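Queuine lyase ([Clostridium] spiroforme DSM 1552, PDB 6P78) probably cleaves a C-N bond of queuine in bacterial queuine salvage, as a radical SAM enzyme carrying a [4Fe-4S] cluster. Local coordinates at residues Leu30-Arg35 against Asn234-Asp239; Val61-Asn66 against Glu94-Thr99; Lys110-Leu115 against Phe134-Ile139. All coordinates share one frame; numbering follows the deposited sequence.

Contact 1. Residues Leu30-Arg35 against Asn234-Asp239; sequences LEKDKR and NNRKYD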
loop_
_atom_site.group_PDB
_atom_site.type_symbol
_atom_site.label_atom_id
_atom_site.label_comp_id
_atom_site.label_asym_id
_atom_site.label_seq_id
_atom_site.Cartn_x
_atom_site.Cartn_y
_atom_site.Cartn_z
ATOM N N LEU A 30 -5.079 -14.985 -0.029
ATOM C CA LEU A 30 -5.835 -16.146 0.425
ATOM C C LEU A 30 -5.996 -16.212 1.935
ATOM O O LEU A 30 -6.554 -17.195 2.437
ATOM C CB LEU A 30 -5.170 -17.438 -0.055
ATOM C CG LEU A 30 -5.012 -17.530 -1.570
ATOM C CD1 LEU A 30 -4.218 -18.768 -1.908
ATOM C CD2 LEU A 30 -6.394 -17.554 -2.198
ATOM N N GLU A 31 -5.499 -15.229 2.669
ATOM C CA GLU A 31 -5.682 -15.178 4.115
ATOM C C GLU A 31 -6.354 -13.866 4.500
ATOM O O GLU A 31 -6.265 -12.871 3.779
ATOM C CB GLU A 31 -4.345 -15.305 4.854
ATOM C CG GLU A 31 -3.568 -16.580 4.557
ATOM C CD GLU A 31 -2.214 -16.591 5.262
ATOM O OE1 GLU A 31 -1.398 -17.502 4.990
ATOM O OE2 GLU A 31 -1.968 -15.680 6.089
ATOM N N LYS A 32 -7.033 -13.883 5.654
ATOM C CA LYS A 32 -7.701 -12.704 6.221
ATOM C C LYS A 32 -8.765 -12.233 5.231
ATOM O O LYS A 32 -9.644 -13.036 4.876
ATOM C CB LYS A 32 -6.619 -11.693 6.630
ATOM C CG LYS A 32 -5.739 -12.289 7.742
ATOM C CD LYS A 32 -4.600 -11.380 8.190
ATOM C CE LYS A 32 -3.686 -12.125 9.158
ATOM N NZ LYS A 32 -2.522 -11.322 9.628
ATOM N N ASP A 33 -8.738 -10.996 4.750
ATOM C CA ASP A 33 -9.783 -10.524 3.835
ATOM C C ASP A 33 -9.441 -10.984 2.416
ATOM O O ASP A 33 -8.834 -10.256 1.633
ATOM C CB ASP A 33 -9.896 -9.000 3.920
ATOM C CG ASP A 33 -11.172 -8.470 3.297
ATOM O OD1 ASP A 33 -12.128 -9.259 3.141
ATOM O OD2 ASP A 33 -11.223 -7.266 2.962
ATOM N N LYS A 34 -9.841 -12.215 2.080
ATOM C CA LYS A 34 -9.489 -12.788 0.783
ATOM C C LYS A 34 -9.978 -11.898 -0.352
ATOM O O LYS A 34 -11.096 -11.367 -0.316
ATOM C CB LYS A 34 -10.075 -14.200 0.635
ATOM C CG LYS A 34 -9.714 -15.164 1.771
ATOM C CD LYS A 34 -10.203 -16.584 1.460
ATOM C CE LYS A 34 -9.895 -17.564 2.594
ATOM N NZ LYS A 34 -10.310 -18.958 2.266
ATOM N N ARG A 35 -9.124 -11.723 -1.360
ATOM C CA ARG A 35 -9.413 -10.773 -2.418
ATOM C C ARG A 35 -8.510 -11.024 -3.610
ATOM O O ARG A 35 -7.440 -11.626 -3.483
ATOM C CB ARG A 35 -9.210 -9.327 -1.925
ATOM C CG ARG A 35 -7.804 -8.992 -1.411
ATOM C CD ARG A 35 -7.934 -7.696 -0.669
ATOM N NE ARG A 35 -6.687 -7.149 -0.122
ATOM C CZ ARG A 35 -6.248 -7.346 1.116
ATOM N NH1 ARG A 35 -6.898 -8.156 1.950
ATOM N NH2 ARG A 35 -5.130 -6.737 1.513
ATOM N N ASN A 234 -0.759 -13.369 12.922
ATOM C CA ASN A 234 -2.064 -14.009 12.870
ATOM C C ASN A 234 -3.210 -13.079 13.253
ATOM O O ASN A 234 -4.332 -13.552 13.448
ATOM C CB ASN A 234 -2.073 -15.228 13.786
ATOM C CG ASN A 234 -1.179 -16.327 13.273
ATOM O OD1 ASN A 234 -1.215 -16.664 12.089
ATOM N ND2 ASN A 234 -0.350 -16.876 14.154
ATOM N N ASN A 235 -2.944 -11.781 13.399
ATOM C CA ASN A 235 -3.985 -10.813 13.723
ATOM C C ASN A 235 -4.837 -10.549 12.486
ATOM O O ASN A 235 -4.326 -10.082 11.461
ATOM C CB ASN A 235 -3.347 -9.521 14.239
ATOM C CG ASN A 235 -4.379 -8.503 14.710
ATOM O OD1 ASN A 235 -5.401 -8.286 14.055
ATOM N ND2 ASN A 235 -4.107 -7.866 15.853
ATOM N N ARG A 236 -6.133 -10.871 12.591
ATOM C CA ARG A 236 -7.057 -10.796 11.457
ATOM C C ARG A 236 -7.099 -9.415 10.807
ATOM O O ARG A 236 -7.447 -9.300 9.622
ATOM C CB ARG A 236 -8.458 -11.163 11.928
ATOM C CG ARG A 236 -9.448 -11.451 10.829
ATOM C CD ARG A 236 -9.800 -12.934 10.829
ATOM N NE ARG A 236 -10.601 -13.343 9.677
ATOM C CZ ARG A 236 -10.232 -14.262 8.793
ATOM N NH1 ARG A 236 -9.056 -14.870 8.909
ATOM N NH2 ARG A 236 -11.042 -14.569 7.790
ATOM N N LYS A 237 -6.802 -8.356 11.555
ATOM C CA LYS A 237 -7.005 -7.008 11.028
ATOM C C LYS A 237 -5.890 -6.537 10.116
ATOM O O LYS A 237 -6.106 -5.615 9.321
ATOM C CB LYS A 237 -7.138 -5.998 12.185
ATOM C CG LYS A 237 -8.327 -6.291 13.089
ATOM C CD LYS A 237 -8.281 -5.454 14.359
ATOM C CE LYS A 237 -8.256 -3.985 14.044
ATOM N NZ LYS A 237 -8.532 -3.177 15.273
ATOM N N TYR A 238 -4.702 -7.120 10.221
ATOM C CA TYR A 238 -3.486 -6.528 9.669
ATOM C C TYR A 238 -2.802 -7.552 8.778
ATOM O O TYR A 238 -2.648 -8.710 9.168
ATOM C CB TYR A 238 -2.528 -6.072 10.794
ATOM C CG TYR A 238 -3.212 -5.158 11.797
ATOM C CD1 TYR A 238 -3.758 -3.953 11.382
ATOM C CD2 TYR A 238 -3.355 -5.522 13.131
ATOM C CE1 TYR A 238 -4.412 -3.126 12.254
ATOM C CE2 TYR A 238 -3.993 -4.680 14.039
ATOM C CZ TYR A 238 -4.522 -3.492 13.595
ATOM O OH TYR A 238 -5.176 -2.658 14.456
ATOM N N ASP A 239 -2.428 -7.140 7.573
ATOM C CA ASP A 239 -1.696 -8.024 6.681
ATOM C C ASP A 239 -0.221 -7.962 7.029
ATOM O O ASP A 239 0.324 -6.889 7.293
ATOM C CB ASP A 239 -1.906 -7.619 5.222
ATOM C CG ASP A 239 -3.348 -7.815 4.773
ATOM O OD1 ASP A 239 -3.912 -8.917 5.012
ATOM O OD2 ASP A 239 -3.935 -6.866 4.203
HETATM O O HOH W 1 -3.264 -11.376 4.382
HETATM O O HOH W 2 -7.079 -16.218 7.520
HETATM O O HOH W 3 -6.533 -8.740 4.688
#
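K32 and R236 bring the two backbones nearest, with 5.6 Å between their CA atoms. Around this pair the chain is irregular on both sides: 30-34 is the connection between strands 26-29 and 35-39, with D33 at the centre of an inverse gamma turn, while N235 to Y238 form a type I turn leading into strand 238-241. An Asx turn overlaps its start, N235 OD1 accepting from K237 N. K32 spans the gap with a fully extended chain beyond CG, and its ammonium bonds the carbonyl oxygens at the turn's two ends. NZ donates to Y238 O at 2.7 Å, almost in line with the carbonyl (C=O...N angle 170°), and to N235 O at 2.9 Å, from above the carbonyl plane. On the opposite face of that plane Y238 N donates to the same oxygen, closing the turn; K233 O is a third acceptor for K32 NZ. R236 in turn sets one face of its guanidinium, toward the rim, over K32 CA, and water 2 joins its NH1 to K32 N. Deeper in, R35 NH2 forms a salt bridge with D239 OD2 at 2.9 Å, nearly straight (170°) and in the guanidinium plane, although the two flat groups are turned 44° apart. R35 NH1 reaches back to D33 O, which helps fix the group's rotation. E85 and H202 are further partners of R35 and D239. Water 3 ties R35 NH1 and D33 N to D239 OD1. Buried charge is thus paired and shared, which would probably favour an ionised D239, whereas the lysine spends its charge on main-chain oxygens.

Contact 2. Residues Val61-Asn66 against Glu94-Thr99; sequences VDQKEN and ELPDET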
loop_
_atom_site.group_PDB
_atom_site.type_symbol
_atom_site.label_atom_id
_atom_site.label_comp_id
_atom_site.label_asym_id
_atom_site.label_seq_id
_atom_site.Cartn_x
_atom_site.Cartn_y
_atom_site.Cartn_z
ATOM N N VAL A 61 5.860 7.278 -18.138
ATOM C CA VAL A 61 5.182 8.522 -18.507
ATOM C C VAL A 61 4.104 8.290 -19.578
ATOM O O VAL A 61 3.116 9.034 -19.642
ATOM C CB VAL A 61 6.213 9.577 -18.962
ATOM C CG1 VAL A 61 7.156 9.943 -17.806
ATOM C CG2 VAL A 61 6.996 9.107 -20.198
ATOM N N ASP A 62 4.251 7.256 -20.408
ATOM C CA ASP A 62 3.344 7.020 -21.534
ATOM C C ASP A 62 2.078 6.339 -21.037
ATOM O O ASP A 62 2.030 5.114 -20.921
ATOM C CB ASP A 62 4.033 6.166 -22.592
ATOM C CG ASP A 62 3.152 5.892 -23.798
ATOM O OD1 ASP A 62 1.990 6.354 -23.839
ATOM O OD2 ASP A 62 3.642 5.211 -24.719
ATOM N N GLN A 63 1.034 7.128 -20.770
ATOM C CA GLN A 63 -0.186 6.566 -20.204
ATOM C C GLN A 63 -0.945 5.703 -21.212
ATOM O O GLN A 63 -1.733 4.840 -20.814
ATOM C CB GLN A 63 -1.092 7.684 -19.676
ATOM C CG GLN A 63 -0.570 8.394 -18.404
ATOM C CD GLN A 63 -0.797 7.604 -17.112
ATOM O OE1 GLN A 63 -0.343 6.463 -16.974
ATOM N NE2 GLN A 63 -1.486 8.225 -16.145
ATOM N N LYS A 64 -0.732 5.899 -22.508
ATOM C CA LYS A 64 -1.449 5.032 -23.433
ATOM C C LYS A 64 -0.859 3.625 -23.442
ATOM O O LYS A 64 -1.603 2.646 -23.547
ATOM C CB LYS A 64 -1.478 5.656 -24.824
ATOM C CG LYS A 64 -2.265 6.968 -24.858
ATOM C CD LYS A 64 -3.391 6.930 -25.895
ATOM C CE LYS A 64 -4.530 5.997 -25.465
ATOM N NZ LYS A 64 -5.389 6.565 -24.374
ATOM N N GLU A 65 0.461 3.500 -23.296
ATOM C CA GLU A 65 1.067 2.185 -23.137
ATOM C C GLU A 65 0.716 1.575 -21.782
ATOM O O GLU A 65 0.481 0.366 -21.684
ATOM C CB GLU A 65 2.581 2.284 -23.307
ATOM C CG GLU A 65 3.268 0.939 -23.469
ATOM C CD GLU A 65 2.816 0.173 -24.717
ATOM O OE1 GLU A 65 2.663 -1.065 -24.620
ATOM O OE2 GLU A 65 2.626 0.793 -25.792
ATOM N N ASN A 66 0.687 2.389 -20.720
ATOM C CA ASN A 66 0.234 1.864 -19.436
ATOM C C ASN A 66 -1.175 1.294 -19.547
ATOM O O ASN A 66 -1.473 0.227 -18.991
ATOM C CB ASN A 66 0.279 2.955 -18.369
ATOM C CG ASN A 66 1.679 3.364 -18.019
ATOM O OD1 ASN A 66 2.634 2.632 -18.269
ATOM N ND2 ASN A 66 1.811 4.533 -17.403
ATOM N N GLU A 94 -2.660 8.214 -10.124
ATOM C CA GLU A 94 -1.702 8.298 -11.217
ATOM C C GLU A 94 -1.989 7.262 -12.299
ATOM O O GLU A 94 -1.301 7.244 -13.317
ATOM C CB GLU A 94 -0.277 8.134 -10.684
ATOM C CG GLU A 94 0.162 9.378 -9.904
ATOM C CD GLU A 94 0.938 9.079 -8.634
ATOM O OE1 GLU A 94 1.323 7.925 -8.417
ATOM O OE2 GLU A 94 1.164 10.020 -7.849
ATOM N N LEU A 95 -2.982 6.414 -12.093
ATOM C CA LEU A 95 -3.369 5.478 -13.144
ATOM C C LEU A 95 -3.947 6.236 -14.333
ATOM O O LEU A 95 -4.480 7.334 -14.180
ATOM C CB LEU A 95 -4.401 4.487 -12.624
ATOM C CG LEU A 95 -3.865 3.493 -11.606
ATOM C CD1 LEU A 95 -5.016 2.773 -10.938
ATOM C CD2 LEU A 95 -2.911 2.516 -12.283
ATOM N N PRO A 96 -3.836 5.671 -15.538
ATOM C CA PRO A 96 -4.491 6.279 -16.697
ATOM C C PRO A 96 -5.970 6.492 -16.400
ATOM O O PRO A 96 -6.595 5.724 -15.662
ATOM C CB PRO A 96 -4.290 5.242 -17.814
ATOM C CG PRO A 96 -3.084 4.449 -17.392
ATOM C CD PRO A 96 -3.039 4.481 -15.881
ATOM N N ASP A 97 -6.532 7.557 -16.977
ATOM C CA ASP A 97 -7.955 7.790 -16.771
ATOM C C ASP A 97 -8.779 6.615 -17.278
ATOM O O ASP A 97 -9.777 6.249 -16.653
ATOM C CB ASP A 97 -8.386 9.089 -17.452
ATOM C CG ASP A 97 -7.888 10.328 -16.709
ATOM O OD1 ASP A 97 -8.491 10.704 -15.675
ATOM O OD2 ASP A 97 -6.889 10.930 -17.163
ATOM N N GLU A 98 -8.342 5.981 -18.371
ATOM C CA GLU A 98 -9.073 4.844 -18.924
ATOM C C GLU A 98 -8.961 3.625 -18.020
ATOM O O GLU A 98 -9.901 2.827 -17.946
ATOM C CB GLU A 98 -8.565 4.508 -20.334
ATOM C CG GLU A 98 -8.679 5.642 -21.355
ATOM C CD GLU A 98 -7.642 6.754 -21.152
ATOM O OE1 GLU A 98 -7.946 7.918 -21.511
ATOM O OE2 GLU A 98 -6.539 6.477 -20.618
ATOM N N THR A 99 -7.829 3.461 -17.321
ATOM C CA THR A 99 -7.716 2.362 -16.374
ATOM C C THR A 99 -8.661 2.576 -15.206
ATOM O O THR A 99 -9.359 1.647 -14.790
ATOM C CB THR A 99 -6.271 2.218 -15.877
ATOM O OG1 THR A 99 -5.398 1.949 -16.987
ATOM C CG2 THR A 99 -6.163 1.087 -14.860
#
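Q63 NE2 donates to E94 O at 3.0 Å, the hydrogen bond that crosses this contact, while at the other end of the same amide OE1 accepts from N66 ND2 at 2.9 Å. The setting is the meeting of two helix starts in the radical SAM core, 63-74 and 97-109. D62 is the N-cap of the first, its OD1 taking weak bonds from K64 N and E65 N; P96 holds the N-cap position of the second. Across the gap the bond from Q63 is fairly straight (157°), but NE2 approaches from above the carbonyl plane of E94. A bend at chi2 (-78°) turns the amide over the proline, while N66, nearly one turn on, holds it from its own helix with a near-linear bond (169°). The P96 ring rests against both residues, its CG touching N66 CB at 3.8 Å as well as the glutamine oxygen. At the outer edge K64 and E98 make only a long salt bridge. The carboxylate of E94 turns from the contact to Y123 OH and to the backbone N of I46, next to the cluster ligand C45. Against the proline, Q63 OE1 lies 3.4 Å from P96 CG.

Contact 3. Residues Lys110-Leu115 against Phe134-Ile139; sequences KKIKRL and FKIEII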
loop_
_atom_site.group_PDB
_atom_site.type_symbol
_atom_site.label_atom_id
_atom_site.label_comp_id
_atom_site.label_asym_id
_atom_site.label_seq_id
_atom_site.Cartn_x
_atom_site.Cartn_y
_atom_site.Cartn_z
ATOM N N LYS A 110 -18.876 -6.949 -11.895
ATOM C CA LYS A 110 -18.474 -8.124 -11.139
ATOM C C LYS A 110 -18.978 -8.082 -9.704
ATOM O O LYS A 110 -18.614 -8.953 -8.904
ATOM C CB LYS A 110 -16.951 -8.272 -11.164
ATOM C CG LYS A 110 -16.317 -8.406 -12.565
ATOM C CD LYS A 110 -16.982 -9.466 -13.420
ATOM C CE LYS A 110 -16.196 -9.723 -14.709
ATOM N NZ LYS A 110 -16.645 -10.960 -15.402
ATOM N N LYS A 111 -19.790 -7.078 -9.358
ATOM C CA LYS A 111 -20.477 -7.033 -8.070
ATOM C C LYS A 111 -19.477 -6.957 -6.918
ATOM O O LYS A 111 -19.628 -7.629 -5.896
ATOM C CB LYS A 111 -21.410 -8.241 -7.889
ATOM C CG LYS A 111 -22.597 -8.363 -8.862
ATOM C CD LYS A 111 -22.191 -8.598 -10.336
ATOM C CE LYS A 111 -22.065 -10.089 -10.734
ATOM N NZ LYS A 111 -21.646 -10.303 -12.179
ATOM N N ILE A 112 -18.449 -6.130 -7.071
ATOM C CA ILE A 112 -17.435 -6.006 -6.025
ATOM C C ILE A 112 -17.917 -5.001 -4.988
ATOM O O ILE A 112 -18.453 -3.943 -5.331
ATOM C CB ILE A 112 -16.077 -5.636 -6.643
ATOM C CG1 ILE A 112 -15.510 -6.908 -7.310
ATOM C CG2 ILE A 112 -15.085 -5.053 -5.616
ATOM C CD1 ILE A 112 -14.567 -6.644 -8.433
ATOM N N LYS A 113 -17.814 -5.377 -3.715
ATOM C CA LYS A 113 -18.372 -4.590 -2.628
ATOM C C LYS A 113 -17.325 -3.883 -1.794
ATOM O O LYS A 113 -17.692 -3.042 -0.963
ATOM C CB LYS A 113 -19.219 -5.468 -1.705
ATOM C CG LYS A 113 -18.426 -6.548 -0.989
ATOM C CD LYS A 113 -19.190 -7.140 0.190
ATOM C CE LYS A 113 -18.296 -8.059 1.014
ATOM N NZ LYS A 113 -19.062 -8.689 2.125
ATOM N N ARG A 114 -16.045 -4.208 -1.973
ATOM C CA ARG A 114 -14.975 -3.584 -1.197
ATOM C C ARG A 114 -13.733 -3.494 -2.074
ATOM O O ARG A 114 -13.355 -4.475 -2.731
ATOM C CB ARG A 114 -14.709 -4.385 0.092
ATOM C CG ARG A 114 -13.505 -3.920 0.895
ATOM C CD ARG A 114 -13.616 -4.329 2.342
ATOM N NE ARG A 114 -13.663 -5.777 2.513
ATOM C CZ ARG A 114 -14.752 -6.466 2.844
ATOM N NH1 ARG A 114 -15.908 -5.841 3.033
ATOM N NH2 ARG A 114 -14.698 -7.793 2.968
ATOM N N LEU A 115 -13.124 -2.310 -2.107
ATOM C CA LEU A 115 -11.962 -2.038 -2.933
ATOM C C LEU A 115 -10.871 -1.468 -2.045
ATOM O O LEU A 115 -11.137 -0.543 -1.288
ATOM C CB LEU A 115 -12.294 -1.042 -4.031
ATOM C CG LEU A 115 -11.102 -0.560 -4.854
ATOM C CD1 LEU A 115 -10.516 -1.682 -5.700
ATOM C CD2 LEU A 115 -11.527 0.611 -5.743
ATOM N N PHE A 134 -17.154 6.147 -6.459
ATOM C CA PHE A 134 -17.155 4.687 -6.524
ATOM C C PHE A 134 -18.290 4.059 -5.721
ATOM O O PHE A 134 -18.700 2.929 -6.024
ATOM C CB PHE A 134 -15.801 4.148 -6.056
ATOM C CG PHE A 134 -14.778 4.056 -7.164
ATOM C CD1 PHE A 134 -14.202 5.197 -7.694
ATOM C CD2 PHE A 134 -14.436 2.830 -7.707
ATOM C CE1 PHE A 134 -13.277 5.109 -8.722
ATOM C CE2 PHE A 134 -13.512 2.742 -8.738
ATOM C CZ PHE A 134 -12.935 3.884 -9.240
ATOM N N LYS A 135 -18.798 4.766 -4.701
ATOM C CA LYS A 135 -19.957 4.397 -3.877
ATOM C C LYS A 135 -19.744 3.201 -2.945
ATOM O O LYS A 135 -20.246 3.210 -1.814
ATOM C CB LYS A 135 -21.185 4.145 -4.747
ATOM C CG LYS A 135 -21.375 5.204 -5.806
ATOM C CD LYS A 135 -22.165 6.387 -5.296
ATOM C CE LYS A 135 -22.977 7.004 -6.438
ATOM N NZ LYS A 135 -22.102 7.805 -7.346
ATOM N N ILE A 136 -19.024 2.169 -3.385
ATOM C CA ILE A 136 -18.768 1.001 -2.534
ATOM C C ILE A 136 -17.756 1.307 -1.435
ATOM O O ILE A 136 -17.101 2.348 -1.458
ATOM C CB ILE A 136 -18.283 -0.189 -3.378
ATOM C CG1 ILE A 136 -16.942 0.118 -4.046
ATOM C CG2 ILE A 136 -19.324 -0.545 -4.387
ATOM C CD1 ILE A 136 -16.144 -1.142 -4.445
ATOM N N GLU A 137 -17.615 0.388 -0.469
ATOM C CA GLU A 137 -16.613 0.538 0.594
ATOM C C GLU A 137 -15.198 0.580 0.015
ATOM O O GLU A 137 -14.761 -0.357 -0.658
ATOM C CB GLU A 137 -16.737 -0.620 1.592
ATOM C CG GLU A 137 -15.747 -0.557 2.744
ATOM C CD GLU A 137 -15.819 -1.767 3.676
ATOM O OE1 GLU A 137 -16.452 -2.786 3.317
ATOM O OE2 GLU A 137 -15.236 -1.701 4.782
ATOM N N ILE A 138 -14.462 1.658 0.287
ATOM C CA ILE A 138 -13.074 1.762 -0.138
ATOM C C ILE A 138 -12.205 1.768 1.105
ATOM O O ILE A 138 -12.485 2.508 2.055
ATOM C CB ILE A 138 -12.814 3.028 -0.972
ATOM C CG1 ILE A 138 -13.755 3.063 -2.172
ATOM C CG2 ILE A 138 -11.351 3.084 -1.389
ATOM C CD1 ILE A 138 -13.471 4.155 -3.129
ATOM N N ILE A 139 -11.190 0.911 1.115
ATOM C CA ILE A 139 -10.160 0.935 2.144
ATOM C C ILE A 139 -8.955 1.639 1.537
ATOM O O ILE A 139 -8.318 1.115 0.613
ATOM C CB ILE A 139 -9.798 -0.469 2.631
ATOM C CG1 ILE A 139 -11.040 -1.271 3.013
ATOM C CG2 ILE A 139 -8.762 -0.374 3.806
ATOM C CD1 ILE A 139 -11.843 -0.661 4.075
HETATM O O HOH W 4 -19.948 -1.725 -0.309
HETATM O O HOH W 5 -18.715 -3.500 2.083
#
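The guanidinium of R114 takes E137 OE1 at its edge, in its own plane, while the F134 ring is met obliquely by a methyl group of L115. In the first pair NH1 donates over 3.1 Å, reaching OE1 on the syn side but out of the carboxylate plane, and the two flat groups stand 75° apart. Paired positions in the parallel register put both side chains on one face, and CG anti to the backbone N in each keeps them side by side. The extended start of the arginine lays CD 3.4 Å from E137 OE1; the bend at chi3 (62°) then turns the guanidinium so that NH1 faces that oxygen. D33 holds R114 NE in a second salt bridge. Water 5 links E137 OE1 to K113 O. On the sheet's other face L115 CD2 stands 4.2 Å from F134 CD2, and I136 directs its CD1 to L115 CB. This isoleucine places CG1 between its backbone N and carbonyl carbon (chi1 64°), and its CD1 also nears I112, whose side chain, like that of I136, packs on I107 of helix 97-109. L115 N donates to E137 O, and I139 N to L115 O at 2.8 Å. Where the strands begin, the direct bond from E137 N to K113 O is weak, and water 4 bridges the same two atoms. With R114 and E137 on one face, L115 and I138 on the other, and helix 127-134 supplying the connection, this is the parallel pairing of a beta-alpha-beta unit, at the outer strand of the sheet in the radical SAM core.

In the fold
Three ways of joining distant segments appear within one fold. Contact 3 is paired strand to strand in the five-stranded sheet, salt-bridged on one face and apolar on the other. Contact 2 joins helix starts by an amide and a proline ring; its helix 97-109 leads into strand 114-118 of contact 3, although the two do not touch. Contact 1, whose span encloses both, brings the large sheet's edge region to the three-stranded sheet that includes strand 238-241 and relies on charged groups and waters. D33 links contacts 1 and 3 through R114. All are partly buried, but contact 1 pairs charge inside, contact 2 at its exposed edge, and contact 3 on its more exposed face.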